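Local coordinates for endo-1,3-beta-glucanase (Streptomyces sioyaensis, PDB 3DGT), which probably hydrolyses internal 1,3-beta-glucosidic bonds of beta-glucans, the chain here being the catalytic domain, a member of glycoside hydrolase family 16, at residues S173-S178 and T214-T219; T179-T184 and F208-V213. All coordinates share one frame; numbering follows the deposited sequence.

Interaction 1: residues S173-S178 and T214-T219; sequences SGIGNS and TYQTVT. Unlike the reference sequence in segment 173-178: S178 (reference Leu).
Q216 reaches from strand 213-219 across to G176 and N177, where two antiparallel strands meet through side chains laid on each other and on the opposing backbone. Their axes come no closer than 6.3 Å, and no clear backbone hydrogen bond joins them. Along Q216, CB faces CB of N177. CG then lies near the CA of G176, because the chain leaves CB anti to the backbone N (chi1 176°) and bends at the next bond (chi2 69°). CD continues over the G176 backbone, and OE1 ends against the peptide, 3.0 Å from G176 C and close to N177 CB. The other branch, NE2, comes within 3.6 Å of I175 CG2 and makes a weak, bent hydrogen bond to T217 O (2.8 Å). I175 CG2 also packs on V218 CG2 at 3.8 Å. The Y215 ring turns its edge to N177 O, while its hydroxyl is hydrogen-bonded to T155 OG1. An alanine at Q216 would probably open a gap over G176 and leave I175 CG2 packed on V218 alone among these two strands. Y215 and Q216 both stand opposite F208 in a classic beta bulge, and the whole is edge-strand packing between the facing sheets of the family 16 beta-sandwich.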
ATOM      1  N   SER A 173       6.673 -14.113   4.332  1.00 14.77           N
ATOM      2  CA  SER A 173       6.310 -13.252   5.446  1.00 15.43           C
ATOM      3  C   SER A 173       6.932 -11.865   5.313  1.00 15.10           C
ATOM      4  O   SER A 173       6.285 -10.869   5.622  1.00 15.02           O
ATOM      5  CB  SER A 173       6.698 -13.888   6.774  1.00 16.14           C
ATOM      6  OG  SER A 173       6.020 -15.116   6.947  1.00 19.59           O
ATOM      7  N   GLY A 174       8.172 -11.798   4.831  1.00 14.52           N
ATOM      8  CA  GLY A 174       8.888 -10.525   4.771  1.00 14.20           C
ATOM      9  C   GLY A 174       9.352 -10.115   6.157  1.00 13.78           C
ATOM     10  O   GLY A 174       9.127 -10.832   7.137  1.00 14.24           O
ATOM     11  N   ILE A 175      10.010  -8.962   6.237  1.00 13.63           N
ATOM     12  CA  ILE A 175      10.452  -8.404   7.510  1.00 13.79           C
ATOM     13  C   ILE A 175       9.385  -7.397   7.922  1.00 13.54           C
ATOM     14  O   ILE A 175       9.348  -6.274   7.410  1.00 13.47           O
ATOM     15  CB  ILE A 175      11.842  -7.736   7.396  1.00 13.78           C
ATOM     16  CG1 ILE A 175      12.868  -8.728   6.828  1.00 14.19           C
ATOM     17  CG2 ILE A 175      12.303  -7.190   8.763  1.00 14.64           C
ATOM     18  CD1 ILE A 175      14.229  -8.110   6.489  1.00 14.25           C
ATOM     19  N   GLY A 176       8.502  -7.817   8.827  1.00 13.28           N
ATOM     20  CA  GLY A 176       7.325  -7.021   9.154  1.00 12.99           C
ATOM     21  C   GLY A 176       6.763  -7.194  10.546  1.00 13.08           C
ATOM     22  O   GLY A 176       7.204  -8.044  11.328  1.00 14.01           O
ATOM     23  N   ASN A 177       5.772  -6.362  10.846  1.00 12.78           N
ATOM     24  CA  ASN A 177       5.152  -6.331  12.162  1.00 12.48           C
ATOM     25  C   ASN A 177       3.723  -5.837  12.007  1.00 12.35           C
ATOM     26  O   ASN A 177       3.362  -5.283  10.969  1.00 12.54           O
ATOM     27  CB  ASN A 177       5.943  -5.378  13.067  1.00 12.62           C
ATOM     28  CG  ASN A 177       5.614  -5.518  14.553  1.00 13.43           C
ATOM     29  OD1 ASN A 177       5.913  -4.606  15.337  1.00 15.96           O
ATOM     30  ND2 ASN A 177       5.024  -6.631  14.950  1.00 12.18           N
ATOM     31  N   SER A 178       2.911  -6.036  13.034  1.00 12.27           N
ATOM     32  CA  SER A 178       1.578  -5.469  13.084  1.00 12.68           C
ATOM     33  C   SER A 178       1.406  -4.781  14.430  1.00 12.59           C
ATOM     34  O   SER A 178       2.088  -5.116  15.407  1.00 13.17           O
ATOM     35  CB  SER A 178       0.518  -6.555  12.902  1.00 12.51           C
ATOM     36  OG  SER A 178       0.680  -7.569  13.885  1.00 14.24           O
ATOM     37  N   THR A 214       6.574   4.546  15.560  1.00 13.98           N
ATOM     38  CA  THR A 214       7.310   3.543  14.796  1.00 14.03           C
ATOM     39  C   THR A 214       7.099   2.139  15.350  1.00 14.02           C
ATOM     40  O   THR A 214       7.295   1.903  16.550  1.00 15.12           O
ATOM     41  CB  THR A 214       8.806   3.897  14.740  1.00 14.18           C
ATOM     42  OG1 THR A 214       8.955   5.163  14.075  1.00 15.15           O
ATOM     43  CG2 THR A 214       9.594   2.820  13.981  1.00 14.38           C
ATOM     44  N   TYR A 215       6.694   1.211  14.478  1.00 13.09           N
ATOM     45  CA  TYR A 215       6.467  -0.179  14.905  1.00 13.39           C
ATOM     46  C   TYR A 215       7.306  -1.234  14.204  1.00 14.00           C
ATOM     47  O   TYR A 215       7.446  -2.342  14.722  1.00 14.45           O
ATOM     48  CB  TYR A 215       4.973  -0.564  14.926  1.00 13.32           C
ATOM     49  CG  TYR A 215       4.219  -0.516  13.608  1.00 12.03           C
ATOM     50  CD1 TYR A 215       3.812   0.692  13.053  1.00 12.60           C
ATOM     51  CD2 TYR A 215       3.841  -1.697  12.961  1.00 12.42           C
ATOM     52  CE1 TYR A 215       3.103   0.722  11.861  1.00 10.66           C
ATOM     53  CE2 TYR A 215       3.123  -1.671  11.781  1.00 11.83           C
ATOM     54  CZ  TYR A 215       2.755  -0.457  11.236  1.00 11.94           C
ATOM     55  OH  TYR A 215       2.033  -0.411  10.054  1.00 13.08           O
ATOM     56  N   GLN A 216       7.881  -0.890  13.056  1.00 13.67           N
ATOM     57  CA  GLN A 216       8.802  -1.780  12.362  1.00 14.21           C
ATOM     58  C   GLN A 216       9.963  -0.994  11.793  1.00 14.83           C
ATOM     59  O   GLN A 216       9.768   0.037  11.149  1.00 15.14           O
ATOM     60  CB  GLN A 216       8.092  -2.557  11.245  1.00 14.54           C
ATOM     61  CG  GLN A 216       9.033  -3.456  10.413  1.00 15.31           C
ATOM     62  CD  GLN A 216       9.574  -4.645  11.204  1.00 16.78           C
ATOM     63  OE1 GLN A 216       8.812  -5.373  11.841  1.00 19.14           O
ATOM     64  NE2 GLN A 216      10.893  -4.845  11.168  1.00 16.37           N
ATOM     65  N   THR A 217      11.168  -1.486  12.056  1.00 15.51           N
ATOM     66  CA  THR A 217      12.370  -0.943  11.442  1.00 16.20           C
ATOM     67  C   THR A 217      13.110  -2.075  10.739  1.00 15.90           C
ATOM     68  O   THR A 217      13.183  -3.205  11.243  1.00 16.65           O
ATOM     69  CB  THR A 217      13.296  -0.268  12.472  1.00 16.49           C
ATOM     70  OG1 THR A 217      12.536   0.616  13.308  1.00 18.83           O
ATOM     71  CG2 THR A 217      14.388   0.550  11.773  1.00 18.28           C
ATOM     72  N   VAL A 218      13.640  -1.756   9.565  1.00 15.03           N
ATOM     73  CA  VAL A 218      14.447  -2.689   8.787  1.00 14.73           C
ATOM     74  C   VAL A 218      15.777  -1.989   8.549  1.00 14.47           C
ATOM     75  O   VAL A 218      15.806  -0.812   8.211  1.00 14.74           O
ATOM     76  CB  VAL A 218      13.764  -3.047   7.437  1.00 14.86           C
ATOM     77  CG1 VAL A 218      14.565  -4.103   6.674  1.00 16.33           C
ATOM     78  CG2 VAL A 218      12.330  -3.540   7.668  1.00 16.16           C
ATOM     79  N   THR A 219      16.885  -2.695   8.753  1.00 14.04           N
ATOM     80  CA  THR A 219      18.202  -2.110   8.476  1.00 14.01           C
ATOM     81  C   THR A 219      18.942  -2.914   7.423  1.00 14.23           C
ATOM     82  O   THR A 219      18.722  -4.115   7.270  1.00 14.23           O
ATOM     83  CB  THR A 219      19.072  -1.983   9.738  1.00 14.00           C
ATOM     84  OG1 THR A 219      19.293  -3.281  10.294  1.00 13.93           O
ATOM     85  CG2 THR A 219      18.407  -1.101  10.785  1.00 13.62           C
TER

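Interaction 2: residues T179-T184 and F208-V213; sequences TACPNT and FSVDGV
Loop 179-184 passes alongside a tight hairpin turn, with C181 and P182 opposite V210 and D211, and no hydrogen bond joins the two segments. The turn from V210 to V213 is of type I', closed by V210 N to V213 O (3.0 Å) and V213 N to V210 O (2.9 Å), and its two middle residues, D211 and G212, both have positive phi. V210 carries the apolar part of the contact with both of its methyls. A chi1 of 57° sets CG1 between the backbone N and the carbonyl carbon, from where it touches P182 CD at 3.8 Å and T179 CG2 at 3.9 Å. CG2 meets the same proline carbon and, more loosely, the sulfur of C181, SG, at 4.2 Å. That sulfur is held by its disulfide to C186. D211 OD2 comes over the face of the proline ring, 3.4 Å from P182 CD, while the V210 methyls meet the same carbon from the ring's edge. OD1 of D211 accepts a hydrogen bond from T192 N on strand 191-198. At the far side V213 CG2 comes to 4.5 Å from P182 CG, a marginal touch. P182 O is hydrogen-bonded to H191 NE2, so strand 191-198 holds both sides of the contact. The arrangement is that of a beta hairpin with a two-residue type I' turn, its end packed against a disulfide-bearing loop of the family 16 domain.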
ATOM      1  N   THR A 179       0.504  -3.805  14.468  1.00 11.99           N
ATOM      2  CA  THR A 179       0.147  -3.132  15.715  1.00 13.00           C
ATOM      3  C   THR A 179      -1.239  -2.517  15.572  1.00 12.35           C
ATOM      4  O   THR A 179      -1.668  -2.201  14.457  1.00 12.40           O
ATOM      5  CB  THR A 179       1.211  -2.057  16.075  1.00 13.25           C
ATOM      6  OG1 THR A 179       1.099  -1.702  17.462  1.00 16.34           O
ATOM      7  CG2 THR A 179       1.071  -0.814  15.214  1.00 14.22           C
ATOM      8  N   ALA A 180      -1.941  -2.352  16.690  1.00 12.38           N
ATOM      9  CA  ALA A 180      -3.238  -1.687  16.689  1.00 12.10           C
ATOM     10  C   ALA A 180      -3.080  -0.211  16.326  1.00 12.01           C
ATOM     11  O   ALA A 180      -2.046   0.405  16.620  1.00 13.08           O
ATOM     12  CB  ALA A 180      -3.899  -1.824  18.056  1.00 11.57           C
ATOM     13  N   CYS A 181      -4.092   0.373  15.691  1.00 12.58           N
ATOM     14  CA  CYS A 181      -4.037   1.813  15.472  1.00 12.89           C
ATOM     15  C   CYS A 181      -4.130   2.523  16.817  1.00 13.07           C
ATOM     16  O   CYS A 181      -4.939   2.146  17.667  1.00 13.69           O
ATOM     17  CB  CYS A 181      -5.145   2.277  14.542  1.00 13.11           C
ATOM     18  SG  CYS A 181      -4.798   1.934  12.811  1.00 13.59           S
ATOM     19  N   PRO A 182      -3.266   3.520  17.034  1.00 12.79           N
ATOM     20  CA  PRO A 182      -3.394   4.330  18.240  1.00 12.64           C
ATOM     21  C   PRO A 182      -4.736   5.061  18.358  1.00 12.84           C
ATOM     22  O   PRO A 182      -5.289   5.534  17.353  1.00 12.64           O
ATOM     23  CB  PRO A 182      -2.248   5.339  18.102  1.00 12.72           C
ATOM     24  CG  PRO A 182      -1.257   4.668  17.214  1.00 12.75           C
ATOM     25  CD  PRO A 182      -2.095   3.916  16.231  1.00 13.24           C
ATOM     26  N   ASN A 183      -5.239   5.105  19.595  1.00 13.18           N
ATOM     27  CA  ASN A 183      -6.400   5.913  20.018  1.00 13.30           C
ATOM     28  C   ASN A 183      -7.760   5.412  19.584  1.00 13.64           C
ATOM     29  O   ASN A 183      -8.675   5.275  20.405  1.00 15.02           O
ATOM     30  CB  ASN A 183      -6.262   7.374  19.595  1.00 13.67           C
ATOM     31  CG  ASN A 183      -5.041   8.027  20.167  1.00 14.20           C
ATOM     32  OD1 ASN A 183      -4.868   8.085  21.388  1.00 16.07           O
ATOM     33  ND2 ASN A 183      -4.185   8.544  19.290  1.00 14.19           N
ATOM     34  N   THR A 184      -7.905   5.197  18.280  1.00 13.10           N
ATOM     35  CA  THR A 184      -9.168   4.758  17.693  1.00 12.67           C
ATOM     36  C   THR A 184      -8.839   3.606  16.751  1.00 12.39           C
ATOM     37  O   THR A 184      -7.683   3.450  16.335  1.00 12.50           O
ATOM     38  CB  THR A 184      -9.855   5.887  16.895  1.00 12.50           C
ATOM     39  OG1 THR A 184      -8.987   6.338  15.843  1.00 12.79           O
ATOM     40  CG2 THR A 184     -10.200   7.073  17.792  1.00 12.98           C
ATOM     41  N   PHE A 208       8.781   2.079   9.576  1.00 12.74           N
ATOM     42  CA  PHE A 208       7.344   2.174   9.345  1.00 11.85           C
ATOM     43  C   PHE A 208       6.638   2.629  10.606  1.00 11.15           C
ATOM     44  O   PHE A 208       6.913   2.111  11.703  1.00 11.64           O
ATOM     45  CB  PHE A 208       6.769   0.822   8.941  1.00 12.24           C
ATOM     46  CG  PHE A 208       7.343   0.260   7.666  1.00 11.97           C
ATOM     47  CD1 PHE A 208       6.817   0.626   6.426  1.00 11.05           C
ATOM     48  CD2 PHE A 208       8.381  -0.663   7.702  1.00 13.73           C
ATOM     49  CE1 PHE A 208       7.335   0.078   5.256  1.00 12.10           C
ATOM     50  CE2 PHE A 208       8.897  -1.216   6.529  1.00 12.83           C
ATOM     51  CZ  PHE A 208       8.377  -0.842   5.309  1.00 12.08           C
ATOM     52  N   SER A 209       5.734   3.592  10.439  1.00 10.84           N
ATOM     53  CA  SER A 209       4.982   4.149  11.563  1.00 11.71           C
ATOM     54  C   SER A 209       3.497   4.296  11.268  1.00 11.66           C
ATOM     55  O   SER A 209       3.077   4.344  10.108  1.00 12.17           O
ATOM     56  CB  SER A 209       5.571   5.494  11.983  1.00 11.87           C
ATOM     57  OG  SER A 209       5.616   6.405  10.904  1.00 12.67           O
ATOM     58  N   VAL A 210       2.716   4.358  12.342  1.00 11.71           N
ATOM     59  CA  VAL A 210       1.302   4.697  12.269  1.00 11.74           C
ATOM     60  C   VAL A 210       1.051   5.822  13.265  1.00 11.73           C
ATOM     61  O   VAL A 210       1.469   5.748  14.419  1.00 11.75           O
ATOM     62  CB  VAL A 210       0.366   3.473  12.518  1.00 11.92           C
ATOM     63  CG1 VAL A 210       0.643   2.813  13.878  1.00 11.64           C
ATOM     64  CG2 VAL A 210      -1.109   3.891  12.412  1.00 12.51           C
ATOM     65  N   ASP A 211       0.392   6.875  12.794  1.00 12.23           N
ATOM     66  CA  ASP A 211       0.129   8.074  13.603  1.00 12.35           C
ATOM     67  C   ASP A 211       1.389   8.558  14.321  1.00 12.58           C
ATOM     68  O   ASP A 211       1.348   8.954  15.493  1.00 13.18           O
ATOM     69  CB  ASP A 211      -0.997   7.810  14.605  1.00 12.46           C
ATOM     70  CG  ASP A 211      -2.311   7.466  13.938  1.00 12.16           C
ATOM     71  OD1 ASP A 211      -2.555   7.912  12.794  1.00 13.19           O
ATOM     72  OD2 ASP A 211      -3.095   6.744  14.576  1.00 12.26           O
ATOM     73  N   GLY A 212       2.508   8.510  13.606  1.00 13.06           N
ATOM     74  CA  GLY A 212       3.772   9.000  14.139  1.00 13.80           C
ATOM     75  C   GLY A 212       4.520   8.054  15.066  1.00 14.62           C
ATOM     76  O   GLY A 212       5.568   8.436  15.609  1.00 15.94           O
ATOM     77  N   VAL A 213       4.017   6.824  15.238  1.00 13.97           N
ATOM     78  CA  VAL A 213       4.621   5.861  16.171  1.00 14.82           C
ATOM     79  C   VAL A 213       5.263   4.711  15.400  1.00 14.23           C
ATOM     80  O   VAL A 213       4.589   3.981  14.684  1.00 13.78           O
ATOM     81  CB  VAL A 213       3.591   5.319  17.183  1.00 15.33           C
ATOM     82  CG1 VAL A 213       4.316   4.541  18.287  1.00 16.21           C
ATOM     83  CG2 VAL A 213       2.792   6.470  17.810  1.00 17.12           C
TER

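Read from the N terminus, strand 175-179 supplies the first side of interaction 1, and the chain runs straight on into 179-184, the first side of interaction 2. It then returns through strands 191-198 and 205-210 to the turn, where 208-213 closes the shorter loop, and 214-219 closes the longer one around it. The two contacts are therefore nested and do not cross. They also meet directly at the F208 bulge, and T179 CG2 packs on the Y215 ring. Together they bring strand 175-179, which pairs with 155-160, and the loop after it up against the hairpin 205-219, which pairs with 191-198.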